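Exopolysaccharide biosynthesis protein (Pantoea stewartii subsp. stewartii DC283, PDB 6TGF) modifies the glycan of the bacterial biofilm, probably by hydrolysis, as a trimer with a phage tailspike-like parallel beta-helix. Local coordinates at residues Phe279-Asp284 / Val311-Ser316; Arg291-Ser296 / Arg325-Ser330; Phe318-Ser323 / Gln345-Asn350. All blocks are in the same frame, centred on the assembly; numbering follows the deposited sequence.

Interaction 1. Residues Phe279-Asp284 / Val311-Ser316; sequences FVTGCD and VSDGQS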
loop_
_atom_site.group_PDB
_atom_site.type_symbol
_atom_site.label_atom_id
_atom_site.label_comp_id
_atom_site.label_asym_id
_atom_site.label_seq_id
_atom_site.Cartn_x
_atom_site.Cartn_y
_atom_site.Cartn_z
ATOM N N PHE B 279 26.276 13.938 -15.286
ATOM C CA PHE B 279 27.519 13.869 -14.473
ATOM C C PHE B 279 27.434 14.906 -13.346
ATOM O O PHE B 279 27.238 16.102 -13.642
ATOM C CB PHE B 279 28.757 14.089 -15.344
ATOM C CG PHE B 279 30.059 14.031 -14.587
ATOM C CD1 PHE B 279 30.459 12.863 -13.957
ATOM C CD2 PHE B 279 30.881 15.144 -14.496
ATOM C CE1 PHE B 279 31.655 12.809 -13.258
ATOM C CE2 PHE B 279 32.076 15.088 -13.798
ATOM C CZ PHE B 279 32.461 13.922 -13.179
ATOM N N VAL B 280 27.577 14.453 -12.098
ATOM C CA VAL B 280 27.430 15.289 -10.870
ATOM C C VAL B 280 28.608 14.997 -9.935
ATOM O O VAL B 280 28.715 13.848 -9.468
ATOM C CB VAL B 280 26.080 15.020 -10.172
ATOM C CG1 VAL B 280 25.894 15.884 -8.935
ATOM C CG2 VAL B 280 24.903 15.196 -11.120
ATOM N N THR B 281 29.456 15.998 -9.682
ATOM C CA THR B 281 30.495 15.975 -8.618
ATOM C C THR B 281 29.815 16.250 -7.271
ATOM O O THR B 281 28.727 16.863 -7.277
ATOM C CB THR B 281 31.621 16.978 -8.900
ATOM O OG1 THR B 281 31.042 18.268 -9.095
ATOM C CG2 THR B 281 32.452 16.604 -10.106
ATOM N N GLY B 282 30.436 15.810 -6.173
ATOM C CA GLY B 282 29.929 15.960 -4.794
ATOM C C GLY B 282 29.363 17.347 -4.533
ATOM O O GLY B 282 30.141 18.319 -4.572
ATOM N N CYS B 283 28.053 17.432 -4.282
ATOM C CA CYS B 283 27.319 18.676 -3.927
ATOM C C CYS B 283 27.129 18.735 -2.408
ATOM O O CYS B 283 26.433 17.851 -1.869
ATOM C CB CYS B 283 25.966 18.739 -4.628
ATOM S SG CYS B 283 26.092 18.991 -6.418
ATOM N N ASP B 284 27.727 19.736 -1.754
ATOM C CA ASP B 284 27.670 19.937 -0.281
ATOM C C ASP B 284 26.702 21.086 0.034
ATOM O O ASP B 284 27.084 22.253 -0.165
ATOM C CB ASP B 284 29.067 20.183 0.296
ATOM C CG ASP B 284 29.170 19.968 1.798
ATOM O OD1 ASP B 284 28.226 20.354 2.518
ATOM O OD2 ASP B 284 30.197 19.408 2.238
ATOM N N VAL B 311 25.487 9.933 -12.516
ATOM C CA VAL B 311 26.820 9.269 -12.597
ATOM C C VAL B 311 27.860 10.296 -12.130
ATOM O O VAL B 311 27.674 11.489 -12.427
ATOM C CB VAL B 311 27.071 8.730 -14.020
ATOM C CG1 VAL B 311 27.554 9.798 -14.987
ATOM C CG2 VAL B 311 28.025 7.555 -14.022
ATOM N N SER B 312 28.873 9.862 -11.377
ATOM C CA SER B 312 29.828 10.757 -10.669
ATOM C C SER B 312 31.263 10.231 -10.806
ATOM O O SER B 312 31.483 9.310 -11.620
ATOM C CB SER B 312 29.422 10.917 -9.227
ATOM O OG SER B 312 30.222 11.895 -8.575
ATOM N N ASP B 313 32.196 10.817 -10.048
ATOM C CA ASP B 313 33.663 10.587 -10.160
ATOM C C ASP B 313 34.173 9.744 -8.983
ATOM O O ASP B 313 35.319 9.264 -9.072
ATOM C CB ASP B 313 34.418 11.917 -10.260
ATOM C CG ASP B 313 34.123 12.902 -9.140
ATOM O OD1 ASP B 313 33.343 12.550 -8.233
ATOM O OD2 ASP B 313 34.680 14.015 -9.183
ATOM N N GLY B 314 33.371 9.583 -7.923
ATOM C CA GLY B 314 33.698 8.743 -6.753
ATOM C C GLY B 314 34.554 9.467 -5.724
ATOM O O GLY B 314 34.968 8.809 -4.750
ATOM N N GLN B 315 34.792 10.770 -5.907
ATOM C CA GLN B 315 35.777 11.560 -5.116
ATOM C C GLN B 315 35.151 12.032 -3.797
ATOM O O GLN B 315 35.911 12.196 -2.826
ATOM C CB GLN B 315 36.303 12.736 -5.943
ATOM C CG GLN B 315 37.037 12.309 -7.208
ATOM C CD GLN B 315 38.048 11.214 -6.958
ATOM O OE1 GLN B 315 39.030 11.398 -6.244
ATOM N NE2 GLN B 315 37.808 10.054 -7.548
ATOM N N SER B 316 33.831 12.244 -3.763
ATOM C CA SER B 316 33.064 12.634 -2.551
ATOM C C SER B 316 32.447 11.391 -1.913
ATOM O O SER B 316 32.086 10.452 -2.619
ATOM C CB SER B 316 32.013 13.665 -2.881
ATOM O OG SER B 316 31.084 13.164 -3.832
HETATM O O HOH W 1 32.454 13.708 -6.093
#
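A single water molecule is gripped by three groups from the two segments. It accepts from G282 N at 2.9 Å and donates to D313 OD1 at 2.6 Å. S316 OG completes the set, 2.7 Å from the water, in a bond whose direction is not fixed; the same hydroxyl is also hydrogen-bonded to F318 O.

Direct pairing is confined to the other end of the contact. V280 N donates to V311 O at 3.0 Å beside the F279–V311 pair, the one parallel bridge here. One residue on, S312 OG reaches V280 O at 2.6 Å, approaching in the carbonyl plane. This serine hydroxyl takes over from a backbone donor as residues 312–316 curl away from strand pairing.

That turn is held by D313. A chi1 of 54° sets its carboxylate between its own N and carbonyl carbon, where OD1 accepts from Q315 N, from above the carboxylate plane, to form an Asx turn, while Q315 NE2 returns to D313 O. D313 OD2 instead lies 3.5 Å from T281 CG2, a methyl contact; the T281 hydroxyl is bonded to D250.

The F279 ring reaches across to S312 and D313, crossing the D313 side chain at about a right angle, with F279 CZ 4.0 Å from D313 CB and ring and carboxylate planes 88° apart. S312 O sits at the ring edge.

Beyond one backbone bond and the F279 ring, the contact relies on serine hydroxyls, one carboxylate and a bridging water, chemistry suited to a turn on the surface of the coil.

Interaction 2. Residues Arg291-Ser296 / Arg325-Ser330; sequences RFFRIS and RWVEIS. With EDO (1,2-ethanediol), chain C.
The guanidinium of R291 meets the indole of W326 without lying flat on it: W326 CZ3 is 3.5 Å above the guanidinium plane, toward its rim, yet the two planes stand 64° apart. The arginine first leaves its backbone away from the other segment, and bends at chi2 and chi3 bring the chain back alongside the tryptophan, with R291 NH1 3.6 Å from W326 CZ3. R325 CG lies over one face of the same indole, and R325 NH2 donates to O1 of an ethanediol, probably from the crystallisation liquor. The tryptophan also stacks on F357 and meets Y304 and F305 of the second subunit edge-to-face.

Strands 292-296 and 327-330 then run parallel, with a closest approach of 4.8 Å between axes 3° apart. Five backbone bonds alternate between the segments, among them W326 N to R291 O and I295 N to E328 O.

R294 and E328 share a face with F292 and W326, but R294 NE stays 4.5 Å from E328 OE1, beyond a salt bridge. R294 bonds instead to I269 O and Q272 of its own chain and to N301 of the second subunit, whose G303 N donates to E328 OE2. At the far end S296 OG and S330 OG are hydrogen-bonded at 3.0 Å.

The reverse face is apolar, with I295 CG2 3.9 Å from I329 CG2 beside F293 and V327. Parallel strands paired in register, some residues alike, over an apolar inner face are characteristic of a parallel beta-helix; here the outer face meets a second subunit, consistent with a tailspike-like trimer.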
loop_
_atom_site.group_PDB
_atom_site.type_symbol
_atom_site.label_atom_id
_atom_site.label_comp_id
_atom_site.label_asym_id
_atom_site.label_seq_id
_atom_site.Cartn_x
_atom_site.Cartn_y
_atom_site.Cartn_z
ATOM N N ARG B 291 14.660 23.412 6.013
ATOM C CA ARG B 291 13.338 22.738 6.134
ATOM C C ARG B 291 13.249 21.617 5.091
ATOM O O ARG B 291 12.997 20.462 5.486
ATOM C CB ARG B 291 12.194 23.738 5.940
ATOM C CG ARG B 291 11.925 24.640 7.138
ATOM C CD ARG B 291 10.698 24.268 7.955
ATOM N NE ARG B 291 9.469 24.173 7.173
ATOM C CZ ARG B 291 8.254 23.967 7.680
ATOM N NH1 ARG B 291 8.085 23.834 8.986
ATOM N NH2 ARG B 291 7.206 23.893 6.878
ATOM N N PHE B 292 13.468 21.954 3.817
ATOM C CA PHE B 292 13.177 21.094 2.640
ATOM C C PHE B 292 14.445 20.821 1.825
ATOM O O PHE B 292 15.268 21.741 1.631
ATOM C CB PHE B 292 12.130 21.761 1.743
ATOM C CG PHE B 292 10.749 21.163 1.823
ATOM C CD1 PHE B 292 10.050 21.137 3.022
ATOM C CD2 PHE B 292 10.142 20.640 0.693
ATOM C CE1 PHE B 292 8.776 20.592 3.087
ATOM C CE2 PHE B 292 8.868 20.096 0.760
ATOM C CZ PHE B 292 8.189 20.073 1.956
ATOM N N PHE B 293 14.578 19.577 1.356
ATOM C CA PHE B 293 15.429 19.176 0.205
ATOM C C PHE B 293 14.672 18.137 -0.626
ATOM O O PHE B 293 14.552 16.981 -0.182
ATOM C CB PHE B 293 16.783 18.619 0.652
ATOM C CG PHE B 293 17.718 18.322 -0.495
ATOM C CD1 PHE B 293 17.666 17.110 -1.168
ATOM C CD2 PHE B 293 18.635 19.268 -0.920
ATOM C CE1 PHE B 293 18.520 16.850 -2.230
ATOM C CE2 PHE B 293 19.489 19.008 -1.980
ATOM C CZ PHE B 293 19.432 17.798 -2.632
ATOM N N ARG B 294 14.165 18.547 -1.790
ATOM C CA ARG B 294 13.555 17.641 -2.798
ATOM C C ARG B 294 14.529 17.500 -3.972
ATOM O O ARG B 294 15.173 18.500 -4.336
ATOM C CB ARG B 294 12.192 18.170 -3.254
ATOM C CG ARG B 294 11.564 17.374 -4.390
ATOM C CD ARG B 294 10.318 18.042 -4.931
ATOM N NE ARG B 294 9.767 17.345 -6.088
ATOM C CZ ARG B 294 10.236 17.422 -7.333
ATOM N NH1 ARG B 294 11.293 18.167 -7.615
ATOM N NH2 ARG B 294 9.644 16.742 -8.300
ATOM N N ILE B 295 14.638 16.290 -4.522
ATOM C CA ILE B 295 15.426 15.997 -5.753
ATOM C C ILE B 295 14.728 14.849 -6.491
ATOM O O ILE B 295 14.420 13.831 -5.843
ATOM C CB ILE B 295 16.904 15.713 -5.406
ATOM C CG1 ILE B 295 17.792 15.708 -6.652
ATOM C CG2 ILE B 295 17.061 14.432 -4.600
ATOM C CD1 ILE B 295 19.234 16.052 -6.363
ATOM N N SER B 296 14.434 15.035 -7.781
ATOM C CA SER B 296 13.606 14.105 -8.591
ATOM C C SER B 296 14.107 14.061 -10.038
ATOM O O SER B 296 14.509 15.120 -10.561
ATOM C CB SER B 296 12.153 14.494 -8.529
ATOM O OG SER B 296 11.331 13.477 -9.085
ATOM N N ARG B 325 15.045 18.829 7.375
ATOM C CA ARG B 325 14.048 18.090 8.199
ATOM C C ARG B 325 13.228 17.169 7.287
ATOM O O ARG B 325 12.993 16.012 7.681
ATOM C CB ARG B 325 13.142 19.060 8.963
ATOM C CG ARG B 325 12.148 18.375 9.894
ATOM C CD ARG B 325 11.480 19.330 10.865
ATOM N NE ARG B 325 10.455 18.705 11.694
ATOM C CZ ARG B 325 10.683 17.933 12.756
ATOM N NH1 ARG B 325 11.917 17.647 13.138
ATOM N NH2 ARG B 325 9.661 17.433 13.432
ATOM N N TRP B 326 12.809 17.671 6.120
ATOM C CA TRP B 326 12.031 16.918 5.099
ATOM C C TRP B 326 12.889 16.705 3.848
ATOM O O TRP B 326 13.463 17.694 3.349
ATOM C CB TRP B 326 10.724 17.649 4.767
ATOM C CG TRP B 326 9.704 17.581 5.861
ATOM C CD1 TRP B 326 8.849 16.551 6.126
ATOM C CD2 TRP B 326 9.429 18.593 6.845
ATOM N NE1 TRP B 326 8.063 16.849 7.206
ATOM C CE2 TRP B 326 8.395 18.095 7.668
ATOM C CE3 TRP B 326 9.951 19.864 7.111
ATOM C CZ2 TRP B 326 7.878 18.828 8.735
ATOM C CZ3 TRP B 326 9.438 20.587 8.166
ATOM C CH2 TRP B 326 8.416 20.074 8.966
ATOM N N VAL B 327 12.968 15.457 3.372
ATOM C CA VAL B 327 13.767 15.045 2.179
ATOM C C VAL B 327 12.907 14.121 1.307
ATOM O O VAL B 327 12.290 13.191 1.860
ATOM C CB VAL B 327 15.089 14.367 2.592
ATOM C CG1 VAL B 327 15.892 13.897 1.387
ATOM C CG2 VAL B 327 15.939 15.277 3.466
ATOM N N GLU B 328 12.877 14.384 -0.004
ATOM C CA GLU B 328 12.189 13.554 -1.030
ATOM C C GLU B 328 13.175 13.269 -2.172
ATOM O O GLU B 328 13.633 14.238 -2.811
ATOM C CB GLU B 328 10.928 14.258 -1.538
ATOM C CG GLU B 328 9.971 14.675 -0.431
ATOM C CD GLU B 328 8.685 15.347 -0.892
ATOM O OE1 GLU B 328 8.727 16.094 -1.892
ATOM O OE2 GLU B 328 7.641 15.122 -0.245
ATOM N N ILE B 329 13.511 11.991 -2.387
ATOM C CA ILE B 329 14.302 11.494 -3.554
ATOM C C ILE B 329 13.404 10.552 -4.362
ATOM O O ILE B 329 12.837 9.627 -3.751
ATOM C CB ILE B 329 15.596 10.777 -3.113
ATOM C CG1 ILE B 329 16.306 11.501 -1.967
ATOM C CG2 ILE B 329 16.520 10.571 -4.304
ATOM C CD1 ILE B 329 17.561 10.803 -1.493
ATOM N N SER B 330 13.283 10.763 -5.676
ATOM C CA SER B 330 12.410 9.937 -6.552
ATOM C C SER B 330 12.891 9.954 -8.008
ATOM O O SER B 330 13.446 10.977 -8.444
ATOM C CB SER B 330 10.968 10.375 -6.442
ATOM O OG SER B 330 10.828 11.764 -6.707
HETATM C C1 EDO C . 6.008 19.433 12.401
HETATM O O1 EDO C . 6.883 18.369 12.080
HETATM C C2 EDO C . 5.684 20.292 11.231
HETATM O O2 EDO C . 4.413 20.916 11.294
#

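Interaction 3. Residues Phe318-Ser323 / Gln345-Asn350; sequences FVFEVS and QGLLRN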
loop_
_atom_site.group_PDB
_atom_site.type_symbol
_atom_site.label_atom_id
_atom_site.label_comp_id
_atom_site.label_asym_id
_atom_site.label_seq_id
_atom_site.Cartn_x
_atom_site.Cartn_y
_atom_site.Cartn_z
ATOM N N PHE B 318 29.510 11.180 -0.639
ATOM C CA PHE B 318 28.100 11.218 -1.115
ATOM C C PHE B 318 27.962 12.260 -2.232
ATOM O O PHE B 318 28.590 13.332 -2.131
ATOM C CB PHE B 318 27.144 11.526 0.040
ATOM C CG PHE B 318 27.149 10.506 1.150
ATOM C CD1 PHE B 318 26.309 9.406 1.109
ATOM C CD2 PHE B 318 27.998 10.642 2.236
ATOM C CE1 PHE B 318 26.318 8.468 2.129
ATOM C CE2 PHE B 318 28.005 9.701 3.255
ATOM C CZ PHE B 318 27.165 8.616 3.200
ATOM N N VAL B 319 27.159 11.954 -3.256
ATOM C CA VAL B 319 26.875 12.871 -4.403
ATOM C C VAL B 319 26.123 14.097 -3.864
ATOM O O VAL B 319 26.360 15.204 -4.383
ATOM C CB VAL B 319 26.094 12.168 -5.534
ATOM C CG1 VAL B 319 25.745 13.120 -6.670
ATOM C CG2 VAL B 319 26.843 10.962 -6.081
ATOM N N PHE B 320 25.268 13.904 -2.851
ATOM C CA PHE B 320 24.470 14.970 -2.187
ATOM C C PHE B 320 24.674 14.909 -0.667
ATOM O O PHE B 320 24.300 13.893 -0.051
ATOM C CB PHE B 320 22.993 14.830 -2.561
ATOM C CG PHE B 320 22.738 14.778 -4.046
ATOM C CD1 PHE B 320 23.084 15.846 -4.859
ATOM C CD2 PHE B 320 22.159 13.663 -4.633
ATOM C CE1 PHE B 320 22.857 15.800 -6.227
ATOM C CE2 PHE B 320 21.929 13.620 -5.999
ATOM C CZ PHE B 320 22.279 14.687 -6.794
ATOM N N GLU B 321 25.258 15.967 -0.091
ATOM C CA GLU B 321 25.417 16.167 1.377
ATOM C C GLU B 321 24.382 17.193 1.848
ATOM O O GLU B 321 24.697 18.398 1.838
ATOM C CB GLU B 321 26.832 16.645 1.711
ATOM C CG GLU B 321 27.889 15.570 1.560
ATOM C CD GLU B 321 27.985 14.591 2.716
ATOM O OE1 GLU B 321 27.079 14.587 3.574
ATOM O OE2 GLU B 321 28.974 13.833 2.759
ATOM N N VAL B 322 23.194 16.728 2.242
ATOM C CA VAL B 322 22.036 17.593 2.616
ATOM C C VAL B 322 21.904 17.625 4.142
ATOM O O VAL B 322 22.432 16.717 4.809
ATOM C CB VAL B 322 20.732 17.119 1.943
ATOM C CG1 VAL B 322 20.900 16.976 0.439
ATOM C CG2 VAL B 322 20.203 15.823 2.544
ATOM N N SER B 323 21.227 18.654 4.654
ATOM C CA SER B 323 20.858 18.830 6.083
ATOM C C SER B 323 19.484 19.507 6.158
ATOM O O SER B 323 19.437 20.738 6.358
ATOM C CB SER B 323 21.915 19.609 6.826
ATOM O OG SER B 323 21.532 19.821 8.177
ATOM N N GLN B 345 31.513 6.239 -2.770
ATOM C CA GLN B 345 30.560 7.357 -2.999
ATOM C C GLN B 345 29.127 6.819 -2.933
ATOM O O GLN B 345 28.798 5.922 -3.733
ATOM C CB GLN B 345 30.827 8.028 -4.347
ATOM C CG GLN B 345 29.951 9.246 -4.604
ATOM C CD GLN B 345 30.440 10.059 -5.776
ATOM O OE1 GLN B 345 30.732 9.525 -6.842
ATOM N NE2 GLN B 345 30.526 11.366 -5.590
ATOM N N GLY B 346 28.322 7.347 -2.005
ATOM C CA GLY B 346 26.867 7.108 -1.921
ATOM C C GLY B 346 26.102 8.124 -2.751
ATOM O O GLY B 346 26.762 8.965 -3.392
ATOM N N LEU B 347 24.766 8.066 -2.739
ATOM C CA LEU B 347 23.894 9.016 -3.484
ATOM C C LEU B 347 23.591 10.234 -2.605
ATOM O O LEU B 347 23.852 11.365 -3.060
ATOM C CB LEU B 347 22.605 8.315 -3.929
ATOM C CG LEU B 347 21.557 9.217 -4.586
ATOM C CD1 LEU B 347 22.150 10.001 -5.747
ATOM C CD2 LEU B 347 20.357 8.408 -5.052
ATOM N N LEU B 348 23.045 10.017 -1.404
ATOM C CA LEU B 348 22.639 11.109 -0.478
ATOM C C LEU B 348 22.924 10.716 0.976
ATOM O O LEU B 348 22.673 9.551 1.342
ATOM C CB LEU B 348 21.152 11.421 -0.675
ATOM C CG LEU B 348 20.611 12.573 0.175
ATOM C CD1 LEU B 348 19.706 13.486 -0.639
ATOM C CD2 LEU B 348 19.887 12.060 1.413
ATOM N N ARG B 349 23.429 11.674 1.759
ATOM C CA ARG B 349 23.462 11.630 3.245
ATOM C C ARG B 349 22.755 12.875 3.788
ATOM O O ARG B 349 23.089 13.986 3.335
ATOM C CB ARG B 349 24.896 11.578 3.781
ATOM C CG ARG B 349 24.982 11.811 5.283
ATOM C CD ARG B 349 26.298 11.377 5.896
ATOM N NE ARG B 349 27.434 12.118 5.367
ATOM C CZ ARG B 349 28.706 11.866 5.663
ATOM N NH1 ARG B 349 29.018 10.876 6.485
ATOM N NH2 ARG B 349 29.666 12.596 5.123
ATOM N N ASN B 350 21.824 12.684 4.728
ATOM C CA ASN B 350 21.152 13.771 5.486
ATOM C C ASN B 350 21.743 13.792 6.901
ATOM O O ASN B 350 21.676 12.747 7.576
ATOM C CB ASN B 350 19.631 13.589 5.491
ATOM C CG ASN B 350 18.877 14.817 5.960
ATOM O OD1 ASN B 350 19.459 15.883 6.150
ATOM N ND2 ASN B 350 17.575 14.676 6.146
#
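F320, V322 and L348 form the tightly packed, buried part of this contact. L348 CD1 lies 3.8 Å from V322 CG1 and 4.0 Å from F320 CB, while L347, at the corner of the chain, brings CD1 to 3.6 Å from F320 CE2.

These are successive coils of the parallel beta-helix, and F320, V322 and L348 face its largely apolar interior, packing on F293, I295 and I329. N350 is the polar member of that face, its ND2 bonded to A324 O. Backbone bonds join the coils, among them R349 N to F320 O at 3.0 Å and V322 N to R349 O.

The looser, outer side carries F318, R349 and E321, the last two partly exposed. The R349 guanidinium grips the E321 carboxylate side-on, its rotation limited by two bonds: R349 NE donates to the syn lone pair of E321 OE1 at 3.1 Å, and R349 NH2 donates to E321 OE2 at 2.8 Å, the oxygen lying 22° out of the guanidinium plane. A bend at chi3 carries the guanidinium past the F318 ring, tilted 42° to it, with F318 CE2 over the guanidinium face. R349 CB sits 3.4 Å from the F318 ring centroid, 5° off its normal, a CH-pi contact.

All three contacts join successive coils of one parallel beta-helix. Interactions 1 and 3 are 10 Å apart between centres and touch: strands 283-284 and 318-324 are neighbours in one sheet, where C283 N lies 2.8 Å from V319 O. Interaction 2 belongs to another face, its centre 12 Å from that of interaction 3, and the two meet through the helix interior, as where I295 CD1 approaches F320 CZ at 3.4 Å. Interactions 1 and 2, with centres about 18 Å apart, do not touch. Along the chain, interaction 1 closes before interaction 3 opens, whereas interaction 2 alternates with both. The same coils therefore supply an apolar core, a surface turn and, in interaction 2 alone, a face touching a second subunit.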